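Local coordinates for protein hypothetical glycoside hydrolase (Parabacteroides distasonis, PDB 3TAW) that is of unknown function but probably belongs with the glycoside hydrolases and their relatives built on a five-bladed beta-propeller, at residues 335-340 with 345-350; 17-22 with 310-315. All blocks are in the same frame, centred on the assembly; numbering follows the deposited sequence.

Contact 1: residues 335-340 with 345-350; sequences YLYYGC and VAVAVS
Leu336 and Ala348, and two residues further on Tyr338 and Ala346, form the hydrogen-bonded pairs of two antiparallel strands. In each pair both residues give one backbone bond and take one: Leu336 N reaches Ala348 O at 2.9 Å with an almost straight N-H...O angle of 171°, and Ala346 N meets Tyr338 O at 3.0 Å, the two donors lying nearly along the C=O axis. The return bond from Ala348 N lies in the carbonyl plane of Leu336, whereas Tyr338 N is tilted 23° from that of Ala346. Between these pairs, in the non-hydrogen-bonded pair Tyr337-Val347, Val347 CA brings its hydrogen to Leu336 O and Tyr337 CA does the same to Ala346 O.

The two strands, 333-340 and 344-350, form a beta hairpin. With 322-330 on the other side of 333-340 they make a three-stranded antiparallel sheet, consistent with one blade of the propeller expected for this family.

Apolar contacts differ on the two faces. On the one carrying Tyr335, Tyr337, Val345, Val347 and Val349, Val349 CG1 makes a CH-pi contact over the Tyr335 ring, 4.2 Å from its centroid, while Val347 CG2 sits at that ring's edge. The same methyl presses obliquely on Tyr337 CE1 at 3.3 Å, a tight fit. Ile62 of strand 61-69 touches both tyrosines, and Tyr337 OH is hydrogen-bonded to Gly91 O. On the reverse face, the Tyr338 ring is folded back across the neighbouring strand because its CG stands between the backbone N and the carbonyl carbon (chi1 59°). Ala346 CB lies over this ring, 3.8 Å from the centroid, and also meets Cys340 SG at 3.4 Å.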
ATOM      1  N   TYR A 335      -7.569  11.802   4.034  1.00 13.44           N
ATOM      2  CA  TYR A 335      -7.555  10.770   5.046  1.00 12.84           C
ATOM      3  C   TYR A 335      -6.525   9.717   4.645  1.00 12.29           C
ATOM      4  O   TYR A 335      -6.636   9.099   3.582  1.00 12.81           O
ATOM      5  CB  TYR A 335      -8.939  10.128   5.175  1.00 12.67           C
ATOM      6  CG  TYR A 335      -9.982  11.072   5.719  1.00 13.18           C
ATOM      7  CD1 TYR A 335     -10.612  11.995   4.891  1.00 13.59           C
ATOM      8  CD2 TYR A 335     -10.317  11.070   7.069  1.00 13.52           C
ATOM      9  CE1 TYR A 335     -11.558  12.876   5.395  1.00 14.45           C
ATOM     10  CE2 TYR A 335     -11.264  11.949   7.582  1.00 14.40           C
ATOM     11  CZ  TYR A 335     -11.889  12.856   6.729  1.00 14.80           C
ATOM     12  OH  TYR A 335     -12.837  13.765   7.234  1.00 16.78           O
ATOM     13  N   LEU A 336      -5.521   9.561   5.494  1.00 12.45           N
ATOM     14  CA  LEU A 336      -4.375   8.668   5.299  1.00 11.96           C
ATOM     15  C   LEU A 336      -4.486   7.487   6.260  1.00 11.79           C
ATOM     16  O   LEU A 336      -4.565   7.694   7.458  1.00 12.27           O
ATOM     17  CB  LEU A 336      -3.077   9.436   5.591  1.00 11.90           C
ATOM     18  CG  LEU A 336      -1.779   8.646   5.518  1.00 11.91           C
ATOM     19  CD1 LEU A 336      -1.498   8.201   4.063  1.00 11.43           C
ATOM     20  CD2 LEU A 336      -0.615   9.437   6.111  1.00 12.27           C
ATOM     21  N   TYR A 337      -4.550   6.265   5.709  1.00 11.52           N
ATOM     22  CA  TYR A 337      -4.710   5.033   6.482  1.00 11.01           C
ATOM     23  C   TYR A 337      -3.392   4.276   6.474  1.00 11.24           C
ATOM     24  O   TYR A 337      -2.776   4.107   5.418  1.00 10.51           O
ATOM     25  CB  TYR A 337      -5.860   4.178   5.934  1.00 11.06           C
ATOM     26  CG  TYR A 337      -7.162   4.924   6.129  1.00 10.76           C
ATOM     27  CD1 TYR A 337      -7.804   4.936   7.369  1.00 10.90           C
ATOM     28  CD2 TYR A 337      -7.685   5.720   5.118  1.00 10.92           C
ATOM     29  CE1 TYR A 337      -8.960   5.680   7.567  1.00 11.35           C
ATOM     30  CE2 TYR A 337      -8.844   6.485   5.315  1.00 11.48           C
ATOM     31  CZ  TYR A 337      -9.483   6.454   6.538  1.00 11.43           C
ATOM     32  OH  TYR A 337     -10.609   7.240   6.717  1.00 12.20           O
ATOM     33  N   TYR A 338      -2.960   3.864   7.662  1.00 11.34           N
ATOM     34  CA  TYR A 338      -1.682   3.228   7.799  1.00 11.50           C
ATOM     35  C   TYR A 338      -1.711   2.070   8.786  1.00 12.06           C
ATOM     36  O   TYR A 338      -2.534   2.033   9.727  1.00 12.89           O
ATOM     37  CB  TYR A 338      -0.613   4.273   8.173  1.00 11.96           C
ATOM     38  CG  TYR A 338      -0.844   5.060   9.452  1.00 12.20           C
ATOM     39  CD1 TYR A 338      -1.589   6.230   9.453  1.00 12.70           C
ATOM     40  CD2 TYR A 338      -0.265   4.658  10.646  1.00 12.72           C
ATOM     41  CE1 TYR A 338      -1.788   6.961  10.604  1.00 12.78           C
ATOM     42  CE2 TYR A 338      -0.449   5.379  11.816  1.00 13.12           C
ATOM     43  CZ  TYR A 338      -1.198   6.533  11.784  1.00 13.26           C
ATOM     44  OH  TYR A 338      -1.390   7.266  12.924  1.00 14.51           O
ATOM     45  N   GLY A 339      -0.804   1.127   8.577  1.00 11.57           N
ATOM     46  CA  GLY A 339      -0.629   0.008   9.494  1.00 11.92           C
ATOM     47  C   GLY A 339       0.160   0.487  10.707  1.00 12.52           C
ATOM     48  O   GLY A 339       1.073   1.312  10.575  1.00 12.76           O
ATOM     49  N   CYS A 340      -0.175  -0.044  11.875  1.00 12.94           N
ATOM     50  CA  CYS A 340       0.516   0.280  13.145  1.00 13.59           C
ATOM     51  C   CYS A 340       1.216  -0.952  13.663  1.00 13.96           C
ATOM     52  O   CYS A 340       0.564  -1.877  14.171  1.00 13.74           O
ATOM     53  CB  CYS A 340      -0.472   0.761  14.192  1.00 14.15           C
ATOM     54  SG  CYS A 340      -1.418   2.236  13.710  1.00 14.69           S
ATOM     55  N   VAL A 345      -4.928  -0.700  12.332  1.00 12.72           N
ATOM     56  CA  VAL A 345      -5.075   0.376  11.362  1.00 12.07           C
ATOM     57  C   VAL A 345      -5.355   1.696  12.089  1.00 12.16           C
ATOM     58  O   VAL A 345      -6.205   1.753  12.987  1.00 12.88           O
ATOM     59  CB  VAL A 345      -6.191   0.095  10.363  1.00 11.48           C
ATOM     60  CG1 VAL A 345      -6.368   1.307   9.405  1.00 11.08           C
ATOM     61  CG2 VAL A 345      -5.887  -1.204   9.587  1.00 11.60           C
ATOM     62  N   ALA A 346      -4.663   2.745  11.670  1.00 12.18           N
ATOM     63  CA  ALA A 346      -4.886   4.110  12.157  1.00 12.40           C
ATOM     64  C   ALA A 346      -5.103   5.089  10.998  1.00 12.41           C
ATOM     65  O   ALA A 346      -4.832   4.752   9.833  1.00 11.83           O
ATOM     66  CB  ALA A 346      -3.718   4.584  13.059  1.00 13.05           C
ATOM     67  N   VAL A 347      -5.665   6.256  11.341  1.00 12.69           N
ATOM     68  CA  VAL A 347      -5.938   7.342  10.405  1.00 12.38           C
ATOM     69  C   VAL A 347      -5.241   8.642  10.849  1.00 12.88           C
ATOM     70  O   VAL A 347      -5.132   8.938  12.039  1.00 13.09           O
ATOM     71  CB  VAL A 347      -7.464   7.572  10.207  1.00 12.51           C
ATOM     72  CG1 VAL A 347      -8.140   8.140  11.472  1.00 12.91           C
ATOM     73  CG2 VAL A 347      -7.723   8.451   8.979  1.00 12.34           C
ATOM     74  N   ALA A 348      -4.760   9.404   9.878  1.00 12.77           N
ATOM     75  CA  ALA A 348      -4.348  10.790  10.095  1.00 13.01           C
ATOM     76  C   ALA A 348      -5.024  11.635   8.998  1.00 13.22           C
ATOM     77  O   ALA A 348      -5.301  11.148   7.891  1.00 12.54           O
ATOM     78  CB  ALA A 348      -2.802  10.939  10.061  1.00 13.10           C
ATOM     79  N   VAL A 349      -5.295  12.894   9.318  1.00 13.66           N
ATOM     80  CA  VAL A 349      -6.127  13.752   8.464  1.00 13.88           C
ATOM     81  C   VAL A 349      -5.375  15.032   8.197  1.00 14.82           C
ATOM     82  O   VAL A 349      -4.685  15.543   9.080  1.00 15.33           O
ATOM     83  CB  VAL A 349      -7.507  14.010   9.110  1.00 14.60           C
ATOM     84  CG1 VAL A 349      -8.433  14.801   8.173  1.00 15.40           C
ATOM     85  CG2 VAL A 349      -8.163  12.681   9.476  1.00 14.52           C
ATOM     86  N   SER A 350      -5.430  15.504   6.954  1.00 14.62           N
ATOM     87  CA  SER A 350      -4.832  16.789   6.581  1.00 15.41           C
ATOM     88  C   SER A 350      -5.794  17.653   5.764  1.00 16.83           C
ATOM     89  O   SER A 350      -6.602  17.141   4.992  1.00 16.25           O
ATOM     90  CB  SER A 350      -3.584  16.564   5.737  1.00 15.12           C
ATOM     91  OG  SER A 350      -3.038  17.816   5.315  1.00 15.34           O
TER

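Contact 2: residues 17-22 with 310-315; sequences FERPTG and DFEKSG
With CG anti to its carbonyl carbon (chi1 -61°) and the chain extended from CG to NE, Arg19 stretches out of its loop toward Glu312, whose own side chain, extended beyond CG, comes from the opposite direction. The reach is long: the CA atoms of Arg19 and Glu312 are 12.0 Å apart, and these two residues carry the whole contact.

The guanidinium grips the carboxylate side-on in a two-bonded salt bridge, one nitrogen to each oxygen. Arg19 NE gives the straighter bond, 3.0 Å to Glu312 OE2, which lies close to the guanidinium plane and accepts through its syn lone pair. The bond from Arg19 NH2 to Glu312 OE1, 2.9 Å long, is more bent, with an N-H...O angle of 142°, and reaches OE1 on its syn side but out of the carboxylate plane. The two flat groups stand 52° apart, so they do not meet in one common plane.

Both oxygens have further partners. Glu312 OE1 accepts from the backbone N atoms of Thr308 and Asp309, and OE2 has a second partner in Tyr338, so the buried carboxylate is fixed in rotation. Arg19 NH2 also makes a weak hydrogen bond to Gln306 O.

The arrangement is a bidentate arginine-glutamate salt bridge, tying the loop ahead of strand 33-36 to the short helix 310-313, nearly 300 positions apart in the sequence.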
ATOM      1  N   PHE A  17      -0.585  16.410   8.304  1.00 16.91           N
ATOM      2  CA  PHE A  17      -1.361  15.310   8.874  1.00 16.43           C
ATOM      3  C   PHE A  17      -1.387  15.356  10.397  1.00 17.58           C
ATOM      4  O   PHE A  17      -0.374  15.663  11.037  1.00 18.04           O
ATOM      5  CB  PHE A  17      -0.842  13.954   8.399  1.00 15.34           C
ATOM      6  CG  PHE A  17      -1.269  13.619   7.016  1.00 14.70           C
ATOM      7  CD1 PHE A  17      -2.584  13.276   6.760  1.00 14.34           C
ATOM      8  CD2 PHE A  17      -0.369  13.688   5.955  1.00 14.34           C
ATOM      9  CE1 PHE A  17      -2.999  12.969   5.471  1.00 13.95           C
ATOM     10  CE2 PHE A  17      -0.769  13.386   4.671  1.00 14.05           C
ATOM     11  CZ  PHE A  17      -2.088  13.029   4.415  1.00 13.81           C
ATOM     12  N   GLU A  18      -2.557  15.076  10.957  1.00 17.80           N
ATOM     13  CA  GLU A  18      -2.729  15.001  12.403  1.00 19.22           C
ATOM     14  C   GLU A  18      -3.610  13.805  12.717  1.00 17.48           C
ATOM     15  O   GLU A  18      -4.627  13.584  12.066  1.00 17.09           O
ATOM     16  CB  GLU A  18      -3.406  16.256  12.952  1.00 21.96           C
ATOM     17  CG  GLU A  18      -2.772  17.543  12.493  1.00 25.01           C
ATOM     18  CD  GLU A  18      -3.278  18.760  13.235  1.00 28.87           C
ATOM     19  OE1 GLU A  18      -4.256  18.654  14.006  1.00 32.73           O
ATOM     20  OE2 GLU A  18      -2.668  19.832  13.058  1.00 34.89           O
ATOM     21  N   ARG A  19      -3.207  13.029  13.711  1.00 16.82           N
ATOM     22  CA  ARG A  19      -4.069  11.980  14.253  1.00 16.56           C
ATOM     23  C   ARG A  19      -5.236  12.637  14.986  1.00 17.18           C
ATOM     24  O   ARG A  19      -5.014  13.430  15.888  1.00 17.32           O
ATOM     25  CB  ARG A  19      -3.293  11.132  15.261  1.00 16.77           C
ATOM     26  CG  ARG A  19      -2.091  10.404  14.687  1.00 16.20           C
ATOM     27  CD  ARG A  19      -1.126  10.005  15.800  1.00 16.49           C
ATOM     28  NE  ARG A  19      -0.003   9.191  15.333  1.00 15.99           N
ATOM     29  CZ  ARG A  19       1.086   9.681  14.751  1.00 16.71           C
ATOM     30  NH1 ARG A  19       1.226  10.988  14.552  1.00 16.97           N
ATOM     31  NH2 ARG A  19       2.063   8.873  14.368  1.00 16.37           N
ATOM     32  N   PRO A  20      -6.485  12.316  14.623  1.00 17.26           N
ATOM     33  CA  PRO A  20      -7.587  12.924  15.395  1.00 18.34           C
ATOM     34  C   PRO A  20      -7.525  12.460  16.824  1.00 19.01           C
ATOM     35  O   PRO A  20      -7.289  11.275  17.073  1.00 18.16           O
ATOM     36  CB  PRO A  20      -8.851  12.385  14.698  1.00 18.15           C
ATOM     37  CG  PRO A  20      -8.371  11.964  13.329  1.00 17.43           C
ATOM     38  CD  PRO A  20      -6.984  11.425  13.558  1.00 17.21           C
ATOM     39  N   THR A  21      -7.741  13.381  17.762  1.00 20.54           N
ATOM     40  CA  THR A  21      -7.511  13.104  19.180  1.00 21.75           C
ATOM     41  C   THR A  21      -8.305  11.889  19.675  1.00 21.28           C
ATOM     42  O   THR A  21      -9.531  11.837  19.552  1.00 20.37           O
ATOM     43  CB  THR A  21      -7.846  14.346  20.045  1.00 22.91           C
ATOM     44  OG1 THR A  21      -7.184  15.516  19.505  1.00 24.38           O
ATOM     45  CG2 THR A  21      -7.405  14.133  21.503  1.00 24.65           C
ATOM     46  N   GLY A  22      -7.584  10.908  20.215  1.00 21.75           N
ATOM     47  CA  GLY A  22      -8.195   9.765  20.887  1.00 21.53           C
ATOM     48  C   GLY A  22      -8.893   8.708  20.058  1.00 21.17           C
ATOM     49  O   GLY A  22      -9.425   7.772  20.639  1.00 23.35           O
ATOM     50  N   ASP A 310       1.788   4.148  21.480  0.50 20.10           N
ATOM     51  CA  ASP A 310       2.416   2.874  21.858  0.50 20.16           C
ATOM     52  C   ASP A 310       2.082   1.716  20.902  0.50 19.47           C
ATOM     53  O   ASP A 310       2.924   0.849  20.648  0.50 19.34           O
ATOM     54  CB  ASP A 310       2.123   2.508  23.332  0.50 20.82           C
ATOM     55  CG  ASP A 310       0.625   2.357  23.652  0.50 20.63           C
ATOM     56  OD1 ASP A 310      -0.247   2.687  22.832  0.50 19.98           O
ATOM     57  OD2 ASP A 310       0.322   1.889  24.770  0.50 21.34           O
ATOM     58  N   PHE A 311       0.876   1.719  20.340  1.00 19.16           N
ATOM     59  CA  PHE A 311       0.477   0.670  19.391  1.00 18.54           C
ATOM     60  C   PHE A 311       1.050   0.844  17.973  1.00 18.05           C
ATOM     61  O   PHE A 311       0.894  -0.039  17.129  1.00 17.27           O
ATOM     62  CB  PHE A 311      -1.052   0.574  19.339  1.00 18.51           C
ATOM     63  CG  PHE A 311      -1.725   1.868  19.023  1.00 17.88           C
ATOM     64  CD1 PHE A 311      -1.858   2.287  17.700  1.00 17.51           C
ATOM     65  CD2 PHE A 311      -2.259   2.655  20.023  1.00 18.48           C
ATOM     66  CE1 PHE A 311      -2.483   3.469  17.383  1.00 17.31           C
ATOM     67  CE2 PHE A 311      -2.902   3.871  19.705  1.00 18.49           C
ATOM     68  CZ  PHE A 311      -3.009   4.266  18.379  1.00 18.06           C
ATOM     69  N   GLU A 312       1.690   1.993  17.728  1.00 17.67           N
ATOM     70  CA  GLU A 312       2.517   2.234  16.537  1.00 17.47           C
ATOM     71  C   GLU A 312       3.976   1.844  16.768  1.00 17.64           C
ATOM     72  O   GLU A 312       4.643   1.351  15.852  1.00 16.69           O
ATOM     73  CB  GLU A 312       2.458   3.715  16.121  1.00 17.38           C
ATOM     74  CG  GLU A 312       1.078   4.224  15.767  1.00 17.64           C
ATOM     75  CD  GLU A 312       0.977   5.726  15.629  1.00 17.82           C
ATOM     76  OE1 GLU A 312       1.911   6.461  16.036  1.00 18.68           O
ATOM     77  OE2 GLU A 312      -0.052   6.196  15.089  1.00 17.21           O
ATOM     78  N   LYS A 313       4.451   2.045  17.993  1.00 18.72           N
ATOM     79  CA  LYS A 313       5.871   1.844  18.340  1.00 20.09           C
ATOM     80  C   LYS A 313       6.270   0.383  18.450  1.00 20.18           C
ATOM     81  O   LYS A 313       7.453   0.050  18.272  1.00 20.15           O
ATOM     82  CB  LYS A 313       6.235   2.576  19.638  1.00 21.71           C
ATOM     83  CG  LYS A 313       6.384   4.083  19.450  1.00 23.12           C
ATOM     84  CD  LYS A 313       6.664   4.775  20.765  1.00 25.42           C
ATOM     85  CE  LYS A 313       6.985   6.236  20.534  1.00 27.26           C
ATOM     86  NZ  LYS A 313       7.331   6.957  21.813  1.00 30.48           N
ATOM     87  N   SER A 314       5.302  -0.483  18.759  1.00 20.10           N
ATOM     88  CA  SER A 314       5.568  -1.913  18.909  0.50 20.66           C
ATOM     89  C   SER A 314       4.285  -2.731  18.752  1.00 20.34           C
ATOM     90  O   SER A 314       3.212  -2.299  19.152  1.00 20.72           O
ATOM     91  CB  SER A 314       6.226  -2.184  20.266  0.50 21.69           C
ATOM     92  OG  SER A 314       6.672  -3.528  20.386  0.50 22.06           O
ATOM     93  N   GLY A 315       4.407  -3.905  18.148  1.00 19.88           N
ATOM     94  CA  GLY A 315       3.284  -4.814  17.969  1.00 19.28           C
ATOM     95  C   GLY A 315       3.814  -6.076  17.338  1.00 19.08           C
ATOM     96  O   GLY A 315       4.919  -6.523  17.684  1.00 19.84           O
TER

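How the contacts relate
Contacts 1 and 2 adjoin, their centres 9 Å apart on the same side of the chain's centre. The salt bridge of contact 2 reaches the hairpin of contact 1 through Tyr338, whose OH lies 2.8 Å from Glu312 OE2, a probable hydrogen bond, and 3.4 Å from Arg19 NE in packing. A second tie is made by the backbone, where Glu18 N stands 2.9 Å from Val349 O, probably hydrogen-bonded. Cys340 CB packs against Phe311 O at 3.3 Å. The N-terminal loop and helix 310-313 thus meet beside the hairpin, at the sheet of strands 322-330, 333-340 and 344-350. The magnesium site, at Asn355 and Phe356, involves neither contact.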